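Local coordinates for kcn28 (PDB 6J31), which is a GT-B-fold protein built of two Rossmann-like domains that face each other across a cleft, with a ligand bound close to the interdomain boundary, at residues Thr72-Gln77 with Glu146-Asp151; Pro129-Pro134 with Gln327-Glu332; Arg204-Gly209 with Ala387-Arg392; Trp221-Pro224 with Lys229-Leu232; Arg341-Ala346 with Asp351-Ala356. All blocks are in the same frame, centred on the assembly; numbering follows the deposited sequence.

Interaction 1. Residues Thr72-Gln77 with Glu146-Asp151; sequences TDQIAQ and EQLKQD
Leu148 carries CG beside its backbone N, anti to the carbonyl carbon (chi1 -86°), and with CD1 continuing the chain away from CA its other methyl, CD2, is the branch that faces helix 74-96. On that helix Ile75 places CG1 anti to its own carbonyl carbon (chi1 -60°), which brings the ethyl arm alongside the leucine. The two side chains run past each other in opposite directions: CD2 of Leu148 lies 4.0 Å from Ile75 CG1 and equally far from Ile75 CD1, so one methyl rests against the length of the ethyl group. Gln74 adds a lighter touch from its extended chain, with OE1 at 3.9 Å from Leu148 CD2; the side chain of Gln74 is about 7 Å from the bound (2E,2'E)-3,3'-(1,2-phenylene)di(prop-2-enoic acid). The contact is van der Waals; the polar groups beside it are held by capping bonds and by Arg153. Asp73, at the N-cap of helix 74-96, accepts from Ile75 N through OD1, although the 3.3 Å bond is weak; its other carboxylate oxygen, OD2, forms a salt bridge with Arg153. Asp151 N-caps the next helix in its turn, with OD1 accepting from Arg153 N. The OD2 atoms of Asp73 and Asp151 stand 6.7 Å apart, a like-charge approach that Arg153 probably eases. The contact lays the first turn of helix 74-96 against the last turn of helix 142-150. Helix 152-167 closes the group, its Arg153 packing on Ile75 and Ala76.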
# COMPACT_ATOMS: atom_id res chain seq x y z
N THR A 72 20.12 -0.05 8.17
CA THR A 72 20.46 -0.02 6.76
C THR A 72 20.93 -1.42 6.33
O THR A 72 21.70 -1.60 5.39
CB THR A 72 21.53 1.08 6.47
OG1 THR A 72 21.53 1.43 5.08
CG2 THR A 72 22.94 0.63 6.90
N ASP A 73 20.36 -2.42 7.01
CA ASP A 73 20.70 -3.82 6.82
C ASP A 73 19.42 -4.64 6.94
O ASP A 73 18.47 -4.25 7.63
CB ASP A 73 21.74 -4.28 7.86
CG ASP A 73 22.21 -5.72 7.65
OD1 ASP A 73 21.61 -6.45 6.83
OD2 ASP A 73 23.19 -6.11 8.32
N GLN A 74 19.39 -5.78 6.24
CA GLN A 74 18.19 -6.60 6.20
C GLN A 74 17.88 -7.19 7.58
O GLN A 74 16.73 -7.16 8.03
CB GLN A 74 18.34 -7.72 5.17
CG GLN A 74 17.29 -8.81 5.29
CD GLN A 74 17.35 -9.81 4.15
OE1 GLN A 74 18.40 -10.38 3.86
NE2 GLN A 74 16.21 -10.03 3.49
N ILE A 75 18.88 -7.76 8.24
CA ILE A 75 18.64 -8.29 9.59
C ILE A 75 18.31 -7.14 10.54
O ILE A 75 17.45 -7.28 11.43
CB ILE A 75 19.83 -9.13 10.08
CG1 ILE A 75 20.09 -10.33 9.15
CG2 ILE A 75 19.61 -9.60 11.51
CD1 ILE A 75 20.96 -10.03 7.95
N ALA A 76 18.98 -6.00 10.37
CA ALA A 76 18.69 -4.83 11.20
C ALA A 76 17.27 -4.33 11.00
O ALA A 76 16.62 -3.88 11.95
CB ALA A 76 19.70 -3.72 10.92
N GLN A 77 16.78 -4.37 9.75
CA GLN A 77 15.41 -3.95 9.48
C GLN A 77 14.41 -4.87 10.19
O GLN A 77 13.39 -4.41 10.71
CB GLN A 77 15.18 -3.89 7.97
CG GLN A 77 14.67 -5.17 7.30
CD GLN A 77 13.51 -4.92 6.36
OE1 GLN A 77 13.48 -3.89 5.67
NE2 GLN A 77 12.56 -5.87 6.30
N GLU A 146 16.20 -20.00 5.85
CA GLU A 146 17.21 -20.87 6.43
C GLU A 146 18.60 -20.24 6.37
O GLU A 146 19.38 -20.35 7.32
CB GLU A 146 17.22 -22.23 5.73
CG GLU A 146 16.50 -23.33 6.48
CD GLU A 146 16.97 -23.42 7.92
OE1 GLU A 146 18.20 -23.38 8.14
OE2 GLU A 146 16.12 -23.56 8.83
N GLN A 147 18.92 -19.59 5.26
CA GLN A 147 20.23 -18.95 5.15
C GLN A 147 20.36 -17.82 6.15
O GLN A 147 21.44 -17.59 6.71
CB GLN A 147 20.46 -18.47 3.72
CG GLN A 147 21.86 -18.78 3.20
CD GLN A 147 22.17 -20.27 3.22
OE1 GLN A 147 21.27 -21.12 3.24
NE2 GLN A 147 23.46 -20.61 3.21
N LEU A 148 19.26 -17.10 6.40
CA LEU A 148 19.26 -16.06 7.42
C LEU A 148 19.55 -16.64 8.80
O LEU A 148 20.25 -16.03 9.61
CB LEU A 148 17.90 -15.35 7.42
CG LEU A 148 17.65 -14.19 6.47
CD1 LEU A 148 16.24 -13.65 6.66
CD2 LEU A 148 18.67 -13.09 6.70
N LYS A 149 19.00 -17.83 9.08
CA LYS A 149 19.21 -18.47 10.37
C LYS A 149 20.63 -18.98 10.56
O LYS A 149 21.04 -19.25 11.69
CB LYS A 149 18.20 -19.61 10.55
CG LYS A 149 16.76 -19.13 10.54
CD LYS A 149 15.86 -19.96 11.45
CE LYS A 149 14.43 -19.45 11.41
NZ LYS A 149 13.57 -20.24 10.49
N GLN A 150 21.40 -19.14 9.47
CA GLN A 150 22.81 -19.48 9.61
C GLN A 150 23.62 -18.31 10.15
O GLN A 150 24.60 -18.52 10.87
CB GLN A 150 23.38 -19.96 8.28
CG GLN A 150 22.68 -21.18 7.72
CD GLN A 150 22.46 -22.25 8.77
OE1 GLN A 150 23.42 -22.77 9.35
NE2 GLN A 150 21.20 -22.57 9.03
N ASP A 151 23.24 -17.09 9.79
CA ASP A 151 23.91 -15.92 10.35
C ASP A 151 23.60 -15.83 11.84
O ASP A 151 22.43 -15.96 12.23
CB ASP A 151 23.43 -14.66 9.62
CG ASP A 151 24.32 -13.44 9.88
OD1 ASP A 151 24.79 -13.26 11.02
OD2 ASP A 151 24.55 -12.67 8.92

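Interaction 2. Residues Pro129-Pro134 with Gln327-Glu332; sequences PTWVMP and QPANAE
Trp131 and Asn330 are joined by the hydrogen bond that crosses between the domains. The indole NE1 donates to Asn330 OD1 at 2.7 Å, a short but bent bond (N-H...O 131°). The acceptor sits at the ring edge, near the indole plane, whereas the donor is tilted from the plane of the carbonyl, and the ring and amide planes stand almost perpendicular, 82° apart. A first torsion of 46°, with CG between the backbone N and the carbonyl carbon, sends the indole out across the gap to helix 327-336. On the amide's other end, Asn330 ND2 donates to Gly303 O and weakly to Asp326 OD2, so both ends of this buried group are held and its rotation is fixed. Asp326 OD2 is also the partner of Thr130 OG1.

The apolar part falls to the benzo side of the indole: Trp131 CZ2 lies 3.5 Å from Ala329 CB, and the ring-fusion atom CE2 4.0 Å.

Thr130 touches the bound ligand, which puts the contact at the pocket wall. The contact joins the loop after strand 124-128 to helix 327-336, and Met305 of helix 305-314 packs on Thr130, Trp131 and Asn330.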
# COMPACT_ATOMS: atom_id res chain seq x y z
N PRO A 129 -2.98 -3.88 3.26
CA PRO A 129 -3.02 -2.85 2.22
C PRO A 129 -2.46 -3.28 0.87
O PRO A 129 -2.61 -2.54 -0.11
CB PRO A 129 -2.16 -1.73 2.82
CG PRO A 129 -1.15 -2.47 3.64
CD PRO A 129 -1.90 -3.64 4.24
N THR A 130 -1.83 -4.44 0.79
CA THR A 130 -1.29 -4.94 -0.47
C THR A 130 -1.53 -6.45 -0.51
O THR A 130 -2.19 -7.01 0.37
CB THR A 130 0.19 -4.57 -0.63
OG1 THR A 130 0.62 -4.89 -1.96
CG2 THR A 130 1.05 -5.32 0.37
N TRP A 131 -1.00 -7.10 -1.53
CA TRP A 131 -1.24 -8.53 -1.67
C TRP A 131 -0.58 -9.31 -0.54
O TRP A 131 0.39 -8.86 0.08
CB TRP A 131 -0.74 -9.04 -3.03
CG TRP A 131 0.64 -8.59 -3.45
CD1 TRP A 131 0.94 -7.50 -4.23
CD2 TRP A 131 1.89 -9.23 -3.17
NE1 TRP A 131 2.29 -7.42 -4.43
CE2 TRP A 131 2.90 -8.47 -3.79
CE3 TRP A 131 2.26 -10.37 -2.44
CZ2 TRP A 131 4.25 -8.81 -3.71
CZ3 TRP A 131 3.60 -10.71 -2.36
CH2 TRP A 131 4.58 -9.93 -2.99
N VAL A 132 -1.15 -10.47 -0.24
CA VAL A 132 -0.70 -11.30 0.86
C VAL A 132 0.20 -12.41 0.32
O VAL A 132 0.29 -12.65 -0.88
CB VAL A 132 -1.89 -11.88 1.66
CG1 VAL A 132 -2.73 -10.76 2.25
CG2 VAL A 132 -2.73 -12.79 0.76
N MET A 133 0.88 -13.10 1.23
CA MET A 133 1.79 -14.19 0.87
C MET A 133 1.13 -15.50 1.24
O MET A 133 1.11 -15.87 2.43
CB MET A 133 3.13 -14.05 1.58
CG MET A 133 3.03 -13.40 2.94
SD MET A 133 3.98 -11.87 2.99
CE MET A 133 4.82 -12.02 1.43
N PRO A 134 0.58 -16.25 0.29
CA PRO A 134 -0.11 -17.49 0.65
C PRO A 134 0.86 -18.54 1.16
O PRO A 134 2.08 -18.46 0.97
CB PRO A 134 -0.75 -17.93 -0.67
CG PRO A 134 0.11 -17.33 -1.73
CD PRO A 134 0.60 -16.02 -1.16
N GLN A 327 7.18 -3.77 -5.13
CA GLN A 327 7.00 -3.30 -6.50
C GLN A 327 7.29 -4.30 -7.63
O GLN A 327 6.60 -4.25 -8.65
CB GLN A 327 7.82 -2.03 -6.70
CG GLN A 327 7.19 -0.84 -6.01
CD GLN A 327 8.20 0.17 -5.52
OE1 GLN A 327 9.27 0.34 -6.10
NE2 GLN A 327 7.87 0.85 -4.43
N PRO A 328 8.30 -5.19 -7.53
CA PRO A 328 8.56 -6.07 -8.67
C PRO A 328 7.37 -6.94 -9.05
O PRO A 328 7.04 -7.04 -10.23
CB PRO A 328 9.76 -6.92 -8.20
CG PRO A 328 10.37 -6.13 -7.11
CD PRO A 328 9.23 -5.47 -6.43
N ALA A 329 6.71 -7.56 -8.06
CA ALA A 329 5.53 -8.36 -8.37
C ALA A 329 4.40 -7.49 -8.92
O ALA A 329 3.71 -7.89 -9.85
CB ALA A 329 5.07 -9.12 -7.13
N ASN A 330 4.23 -6.28 -8.37
CA ASN A 330 3.19 -5.38 -8.87
C ASN A 330 3.45 -5.01 -10.32
O ASN A 330 2.50 -4.91 -11.12
CB ASN A 330 3.12 -4.12 -8.01
CG ASN A 330 2.59 -4.38 -6.61
OD1 ASN A 330 2.10 -5.47 -6.31
ND2 ASN A 330 2.66 -3.36 -5.75
N ALA A 331 4.71 -4.80 -10.68
CA ALA A 331 5.07 -4.53 -12.07
C ALA A 331 4.72 -5.71 -12.96
O ALA A 331 4.24 -5.54 -14.08
CB ALA A 331 6.55 -4.20 -12.18
N GLU A 332 4.97 -6.93 -12.48
CA GLU A 332 4.64 -8.12 -13.26
C GLU A 332 3.14 -8.23 -13.48
O GLU A 332 2.69 -8.55 -14.59
CB GLU A 332 5.16 -9.37 -12.55
CG GLU A 332 6.65 -9.61 -12.68
CD GLU A 332 7.14 -9.39 -14.10
OE1 GLU A 332 6.55 -9.99 -15.02
OE2 GLU A 332 8.12 -8.64 -14.28

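Interaction 3. Residues Arg204-Gly209 with Ala387-Arg392; sequences RFTFIG and ADLIER
Thr206 and Leu389 reach toward each other, tip to tip, and within these two segments Leu389 CD1 makes the contacts from the helix. Leu389 CD1 lies 3.8 Å from Thr206 CG2 and 4.0 Å from Thr206 OG1, so it meets both branches of the threonine. A third, looser approach comes from Ile208, whose CD1 is 4.2 Å from the same Leu389 CD1. Leu389 reaches this far because its chain is straight beyond CB: chi2 of -180° puts CD1 anti to CA and carries that methyl outward from the helix.

In the next shell the strand is fixed by its neighbour. Thr206 bonds through its backbone to Ser185 and Val187 of strand 185-187, and Ile208 to Val187. Ile208 also bonds to Gly382, the first residue of helix 382-391, which ties strand and helix together directly. Arg385 lies on both Thr206 and Ile208, and Leu186 packs against Leu389 and Ile390. On the same helix, Asp388 and Glu391 form salt bridges with Arg31, just after helix 22-30, and Glu391 also bonds to His33.

Strand 205-207 is the outermost strand at one end of the seven-stranded parallel sheet of the N-terminal domain. A C-terminal helix that returns to pack on the N-terminal domain, as helix 382-391 does here, is a familiar feature of the GT-B fold.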
# COMPACT_ATOMS: atom_id res chain seq x y z
N ARG A 204 -10.09 -17.83 4.46
CA ARG A 204 -9.32 -17.01 5.38
C ARG A 204 -9.11 -15.58 4.88
O ARG A 204 -9.25 -14.63 5.65
CB ARG A 204 -7.97 -17.68 5.64
CG ARG A 204 -7.11 -17.00 6.67
CD ARG A 204 -5.76 -17.70 6.77
NE ARG A 204 -5.90 -19.10 7.16
CZ ARG A 204 -5.93 -19.52 8.42
NH1 ARG A 204 -5.84 -18.64 9.42
NH2 ARG A 204 -6.05 -20.81 8.69
N PHE A 205 -8.76 -15.41 3.60
CA PHE A 205 -8.49 -14.11 3.01
C PHE A 205 -9.65 -13.72 2.09
O PHE A 205 -10.10 -14.54 1.29
CB PHE A 205 -7.19 -14.12 2.20
CG PHE A 205 -5.95 -14.44 3.02
CD1 PHE A 205 -5.21 -13.43 3.60
CD2 PHE A 205 -5.51 -15.75 3.16
CE1 PHE A 205 -4.07 -13.71 4.34
CE2 PHE A 205 -4.37 -16.04 3.89
CZ PHE A 205 -3.65 -15.02 4.48
N THR A 206 -10.12 -12.48 2.20
CA THR A 206 -11.15 -11.96 1.31
C THR A 206 -10.57 -10.82 0.49
O THR A 206 -10.07 -9.84 1.04
CB THR A 206 -12.37 -11.47 2.09
OG1 THR A 206 -12.98 -12.57 2.78
CG2 THR A 206 -13.39 -10.85 1.14
N PHE A 207 -10.65 -10.95 -0.84
CA PHE A 207 -10.19 -9.90 -1.73
C PHE A 207 -11.27 -8.83 -1.82
O PHE A 207 -12.35 -9.07 -2.38
CB PHE A 207 -9.83 -10.46 -3.10
CG PHE A 207 -8.65 -11.39 -3.08
CD1 PHE A 207 -7.38 -10.91 -2.80
CD2 PHE A 207 -8.81 -12.75 -3.33
CE1 PHE A 207 -6.30 -11.75 -2.76
CE2 PHE A 207 -7.72 -13.60 -3.31
CZ PHE A 207 -6.46 -13.10 -3.02
N ILE A 208 -10.99 -7.66 -1.26
CA ILE A 208 -12.00 -6.61 -1.13
C ILE A 208 -11.85 -5.60 -2.26
O ILE A 208 -12.84 -5.00 -2.70
CB ILE A 208 -11.89 -5.93 0.25
CG1 ILE A 208 -12.29 -6.92 1.34
CG2 ILE A 208 -12.75 -4.68 0.33
CD1 ILE A 208 -13.77 -7.22 1.37
N GLY A 209 -10.63 -5.43 -2.76
CA GLY A 209 -10.33 -4.30 -3.60
C GLY A 209 -10.18 -3.06 -2.75
O GLY A 209 -10.28 -3.12 -1.52
N ALA A 387 -17.07 -3.53 5.41
CA ALA A 387 -17.80 -3.18 6.62
C ALA A 387 -18.80 -4.27 7.00
O ALA A 387 -18.95 -4.59 8.18
CB ALA A 387 -18.50 -1.83 6.44
N ASP A 388 -19.49 -4.85 6.01
CA ASP A 388 -20.44 -5.92 6.31
C ASP A 388 -19.75 -7.13 6.92
O ASP A 388 -20.27 -7.75 7.85
CB ASP A 388 -21.20 -6.32 5.05
CG ASP A 388 -22.13 -5.23 4.55
OD1 ASP A 388 -22.35 -4.24 5.29
OD2 ASP A 388 -22.64 -5.36 3.42
N LEU A 389 -18.56 -7.48 6.41
CA LEU A 389 -17.84 -8.62 6.95
C LEU A 389 -17.38 -8.36 8.39
O LEU A 389 -17.40 -9.27 9.22
CB LEU A 389 -16.64 -8.96 6.06
CG LEU A 389 -17.02 -9.62 4.73
CD1 LEU A 389 -15.77 -9.93 3.92
CD2 LEU A 389 -17.83 -10.88 4.99
N ILE A 390 -16.96 -7.14 8.68
CA ILE A 390 -16.54 -6.80 10.04
C ILE A 390 -17.73 -6.86 10.99
O ILE A 390 -17.61 -7.33 12.13
CB ILE A 390 -15.88 -5.41 10.05
CG1 ILE A 390 -14.54 -5.46 9.31
CG2 ILE A 390 -15.67 -4.93 11.48
CD1 ILE A 390 -14.07 -4.11 8.79
N GLU A 391 -18.89 -6.39 10.55
CA GLU A 391 -20.07 -6.42 11.41
C GLU A 391 -20.52 -7.84 11.74
O GLU A 391 -21.17 -8.04 12.77
CB GLU A 391 -21.20 -5.62 10.76
CG GLU A 391 -21.01 -4.12 10.93
CD GLU A 391 -22.15 -3.30 10.37
OE1 GLU A 391 -22.78 -3.73 9.38
OE2 GLU A 391 -22.43 -2.23 10.94
N ARG A 392 -20.18 -8.83 10.90
CA ARG A 392 -20.50 -10.22 11.21
C ARG A 392 -19.77 -10.69 12.45
O ARG A 392 -20.22 -11.64 13.12
CB ARG A 392 -20.12 -11.13 10.03
CG ARG A 392 -20.98 -11.00 8.78
CD ARG A 392 -22.34 -11.68 8.89
NE ARG A 392 -22.22 -13.11 9.17
CZ ARG A 392 -23.22 -13.89 9.56
NH1 ARG A 392 -24.44 -13.40 9.72
NH2 ARG A 392 -23.00 -15.18 9.79

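Interaction 4. Residues Trp221-Pro224 with Lys229-Leu232; sequences WKRP and KVAL
This is a small hydrophobic contact in which an extended stretch of the linker between the domains folds back over the first strand of the second one. Val230, on strand 229-234, is the shared partner, and its two methyls divide the work. CG1, anti to the backbone N (chi1 169°), meets the indole of Trp221, whose CH2 atom is 4.1 Å away; the two side chains approach from opposite directions, and the methyl stands obliquely to the ring. CG2 takes the aliphatic part of Arg223, at 3.6 Å from Arg223 CG and 3.7 Å from Arg223 CD, with the side chains passing at an angle. Arg223 runs straight out as far as CD and then bends at chi3 (69°), so that its methylenes lie on the valine while the guanidinium turns off to one side of the contact at the exposed surface. Trp221 is held at its polar end as well: NE1 bonds to Glu282 OE2, on strand 281-284, which helps set the position of the ring above the sheet. Around the indole lie Val262 of strand 259-264, Ala291 of helix 289-294 and Gln295. The valine's backbone is fixed in turn, its N donating to Asp297 OD2, while Lys229 and Ala231 pair with strand 259-264. Strand 229-234 lies inside a parallel sheet ordered 3-2-1-4-5-6 and is the first of its strands along the chain, the order of a Rossmann-like fold and of the second domain of GT-B proteins.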
# COMPACT_ATOMS: atom_id res chain seq x y z
N TRP A 221 -7.47 19.86 -11.56
CA TRP A 221 -6.41 20.13 -12.52
C TRP A 221 -6.98 20.03 -13.93
O TRP A 221 -7.53 19.00 -14.31
CB TRP A 221 -5.25 19.15 -12.34
CG TRP A 221 -4.02 19.52 -13.10
CD1 TRP A 221 -2.99 20.30 -12.67
CD2 TRP A 221 -3.69 19.12 -14.43
NE1 TRP A 221 -2.03 20.42 -13.65
CE2 TRP A 221 -2.44 19.70 -14.75
CE3 TRP A 221 -4.32 18.33 -15.40
CZ2 TRP A 221 -1.82 19.51 -15.98
CZ3 TRP A 221 -3.70 18.15 -16.62
CH2 TRP A 221 -2.46 18.73 -16.90
N LYS A 222 -6.85 21.11 -14.70
CA LYS A 222 -7.36 21.18 -16.06
C LYS A 222 -6.21 21.07 -17.05
O LYS A 222 -5.15 21.69 -16.87
CB LYS A 222 -8.17 22.46 -16.29
CG LYS A 222 -9.52 22.44 -15.57
CD LYS A 222 -10.36 21.20 -15.94
CE LYS A 222 -11.00 21.32 -17.33
NZ LYS A 222 -11.74 20.08 -17.73
N ARG A 223 -6.41 20.25 -18.09
CA ARG A 223 -5.41 20.07 -19.13
C ARG A 223 -5.12 21.40 -19.82
O ARG A 223 -6.06 22.08 -20.25
CB ARG A 223 -5.90 19.07 -20.17
CG ARG A 223 -4.91 18.85 -21.29
CD ARG A 223 -5.37 17.75 -22.22
NE ARG A 223 -6.54 18.22 -22.96
CZ ARG A 223 -6.49 18.86 -24.12
NH1 ARG A 223 -5.32 19.15 -24.67
NH2 ARG A 223 -7.61 19.25 -24.73
N PRO A 224 -3.86 21.80 -19.95
CA PRO A 224 -3.56 23.06 -20.64
C PRO A 224 -4.00 22.97 -22.10
O PRO A 224 -3.74 21.98 -22.78
CB PRO A 224 -2.03 23.17 -20.52
CG PRO A 224 -1.66 22.26 -19.40
CD PRO A 224 -2.64 21.13 -19.47
N LYS A 229 -1.93 15.29 -25.42
CA LYS A 229 -1.77 14.17 -24.50
C LYS A 229 -1.07 14.65 -23.24
O LYS A 229 -0.26 15.57 -23.27
CB LYS A 229 -0.99 13.03 -25.16
CG LYS A 229 -1.67 12.44 -26.39
CD LYS A 229 -2.19 11.04 -26.15
CE LYS A 229 -3.05 10.56 -27.32
NZ LYS A 229 -3.29 9.09 -27.29
N VAL A 230 -1.41 14.01 -22.12
CA VAL A 230 -0.88 14.39 -20.81
C VAL A 230 -0.20 13.18 -20.19
O VAL A 230 -0.77 12.08 -20.16
CB VAL A 230 -1.99 14.92 -19.89
CG1 VAL A 230 -1.49 15.04 -18.46
CG2 VAL A 230 -2.51 16.25 -20.40
N ALA A 231 1.00 13.39 -19.66
CA ALA A 231 1.75 12.37 -18.95
C ALA A 231 2.02 12.83 -17.53
O ALA A 231 2.36 14.00 -17.30
CB ALA A 231 3.07 12.06 -19.64
N LEU A 232 1.88 11.92 -16.57
CA LEU A 232 2.21 12.19 -15.18
C LEU A 232 3.35 11.27 -14.76
O LEU A 232 3.26 10.05 -14.93
CB LEU A 232 1.00 11.99 -14.26
CG LEU A 232 1.34 12.00 -12.76
CD1 LEU A 232 1.87 13.36 -12.32
CD2 LEU A 232 0.14 11.58 -11.91

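Interaction 5. Residues Arg341-Ala346 with Asp351-Ala356; sequences RRIDIA and DRLRAA
Arg341 lies along the methyl of Ala356, and its aliphatic part can be followed atom by atom. CB stands 4.0 Å from Ala356 CB, CG is 4.1 Å from it, and CD is 4.2 Å away, so three successive carbons skirt a single methyl. A bend at chi2 (-113°) keeps the chain curled round that methyl instead of leading it off. Beyond CD the guanidinium passes obliquely by Ala356 CA, and at the tip NH2 forms a salt bridge with Glu359, one turn further along the same helix. The charged end is thereby tied to the helix that the methylenes cover.

Two residues on, Ile343 points inward and touches Leu353, CD1 to CD2, at 3.7 Å. Its CG1 sits between the backbone N and the carbonyl carbon (chi1 69°), the position that brings CD1 onto the leucine methyl. Toward the surface Arg352 NH1 comes within 4.2 Å of Asp344 N, a van der Waals approach of two donor groups, while its NH2 bonds weakly to Thr347 OG1. Asp344 itself forms an Asx turn, OD1 accepting from Ala346 N at 3.0 Å, which helps turn the chain away from the strand.

Strand 340-342 is an outermost strand of its sheet, and helix 350-362 packs against it after a short connection. Val319 of the adjacent strand 318-320 lies under Ile343 and Ala356, and Val252 of helix 243-253 packs on Leu353.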
# COMPACT_ATOMS: atom_id res chain seq x y z
N ARG A 341 4.05 -1.25 -19.16
CA ARG A 341 5.39 -1.57 -19.64
C ARG A 341 6.34 -1.41 -18.47
O ARG A 341 6.22 -0.46 -17.69
CB ARG A 341 5.81 -0.63 -20.78
CG ARG A 341 5.15 -0.89 -22.14
CD ARG A 341 6.11 -1.38 -23.21
NE ARG A 341 5.61 -1.08 -24.55
CZ ARG A 341 4.51 -1.58 -25.09
NH1 ARG A 341 3.74 -2.42 -24.41
NH2 ARG A 341 4.16 -1.23 -26.32
N ARG A 342 7.28 -2.34 -18.33
CA ARG A 342 8.26 -2.28 -17.25
C ARG A 342 9.59 -1.74 -17.76
O ARG A 342 10.05 -2.12 -18.84
CB ARG A 342 8.45 -3.66 -16.61
CG ARG A 342 9.42 -3.71 -15.45
CD ARG A 342 9.41 -5.08 -14.79
NE ARG A 342 10.38 -5.18 -13.70
CZ ARG A 342 10.40 -6.16 -12.81
NH1 ARG A 342 9.51 -7.14 -12.87
NH2 ARG A 342 11.32 -6.17 -11.85
N ILE A 343 10.21 -0.85 -16.97
CA ILE A 343 11.51 -0.28 -17.29
C ILE A 343 12.38 -0.27 -16.04
O ILE A 343 11.89 -0.39 -14.92
CB ILE A 343 11.42 1.16 -17.86
CG1 ILE A 343 10.96 2.13 -16.78
CG2 ILE A 343 10.49 1.21 -19.07
CD1 ILE A 343 10.97 3.58 -17.22
N ASP A 344 13.69 -0.14 -16.26
CA ASP A 344 14.66 0.02 -15.18
C ASP A 344 15.22 1.44 -15.24
O ASP A 344 15.77 1.85 -16.26
CB ASP A 344 15.79 -1.01 -15.29
CG ASP A 344 16.68 -1.05 -14.05
OD1 ASP A 344 16.75 -0.05 -13.30
OD2 ASP A 344 17.33 -2.10 -13.82
N ILE A 345 15.08 2.17 -14.13
CA ILE A 345 15.52 3.57 -14.08
C ILE A 345 17.02 3.67 -14.36
O ILE A 345 17.47 4.64 -14.98
CB ILE A 345 15.15 4.19 -12.72
CG1 ILE A 345 13.80 4.91 -12.82
CG2 ILE A 345 16.23 5.14 -12.22
CD1 ILE A 345 13.42 5.63 -11.57
N ALA A 346 17.80 2.69 -13.91
CA ALA A 346 19.24 2.73 -14.12
C ALA A 346 19.60 2.66 -15.60
O ALA A 346 20.46 3.41 -16.07
CB ALA A 346 19.91 1.59 -13.35
N ASP A 351 14.92 7.19 -25.92
CA ASP A 351 14.02 6.57 -26.89
C ASP A 351 13.25 5.41 -26.28
O ASP A 351 12.07 5.21 -26.58
CB ASP A 351 14.76 6.13 -28.15
CG ASP A 351 14.74 7.19 -29.24
OD1 ASP A 351 14.12 8.26 -29.01
OD2 ASP A 351 15.31 6.96 -30.32
N ARG A 352 13.90 4.60 -25.43
CA ARG A 352 13.20 3.49 -24.80
C ARG A 352 12.04 3.99 -23.95
O ARG A 352 10.92 3.46 -24.03
CB ARG A 352 14.17 2.69 -23.93
CG ARG A 352 14.98 1.61 -24.61
CD ARG A 352 15.88 0.99 -23.54
NE ARG A 352 15.14 0.42 -22.42
CZ ARG A 352 15.70 0.07 -21.27
NH1 ARG A 352 14.95 -0.43 -20.29
NH2 ARG A 352 17.00 0.21 -21.08
N LEU A 353 12.29 5.00 -23.11
CA LEU A 353 11.21 5.55 -22.29
C LEU A 353 10.13 6.18 -23.16
O LEU A 353 8.94 6.04 -22.88
CB LEU A 353 11.78 6.57 -21.29
CG LEU A 353 10.90 7.33 -20.28
CD1 LEU A 353 10.02 8.44 -20.88
CD2 LEU A 353 10.05 6.36 -19.47
N ARG A 354 10.53 6.88 -24.23
CA ARG A 354 9.56 7.52 -25.10
C ARG A 354 8.71 6.50 -25.84
O ARG A 354 7.50 6.71 -26.04
CB ARG A 354 10.26 8.45 -26.09
CG ARG A 354 9.31 9.25 -26.96
CD ARG A 354 10.02 9.80 -28.19
NE ARG A 354 10.60 8.73 -28.98
CZ ARG A 354 9.99 8.13 -30.00
NH1 ARG A 354 10.61 7.16 -30.67
NH2 ARG A 354 8.77 8.51 -30.36
N ALA A 355 9.31 5.38 -26.27
CA ALA A 355 8.57 4.37 -27.01
C ALA A 355 7.44 3.80 -26.16
O ALA A 355 6.30 3.66 -26.63
CB ALA A 355 9.51 3.26 -27.47
N ALA A 356 7.73 3.46 -24.91
CA ALA A 356 6.70 2.96 -24.01
C ALA A 356 5.59 3.99 -23.83
O ALA A 356 4.40 3.64 -23.82
CB ALA A 356 7.30 2.58 -22.66

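In the fold
Interaction 2 joins the two domains at the pocket; interaction 3 ties the C-terminal helix to the sheet of the first domain. The two meet where Val132 CG2 packs on Phe205 CD1 at 3.8 Å. Interaction 2 also meets interaction 5 through a salt bridge from Arg342 to Glu332, with Arg342 CD resting on Ala331 CB. Interactions 4 and 5 belong to the same sheet of the second domain, their centres 20 Å apart and their nearest atoms about 8 Å apart. Interaction 1 lies in the helical part of the first domain, its centre 22 Å from that of interaction 2. Thr130 of interaction 2 touches the ligand, while the side chains of Trp131 and, in interaction 1, Gln74 are each about 7 Å from it.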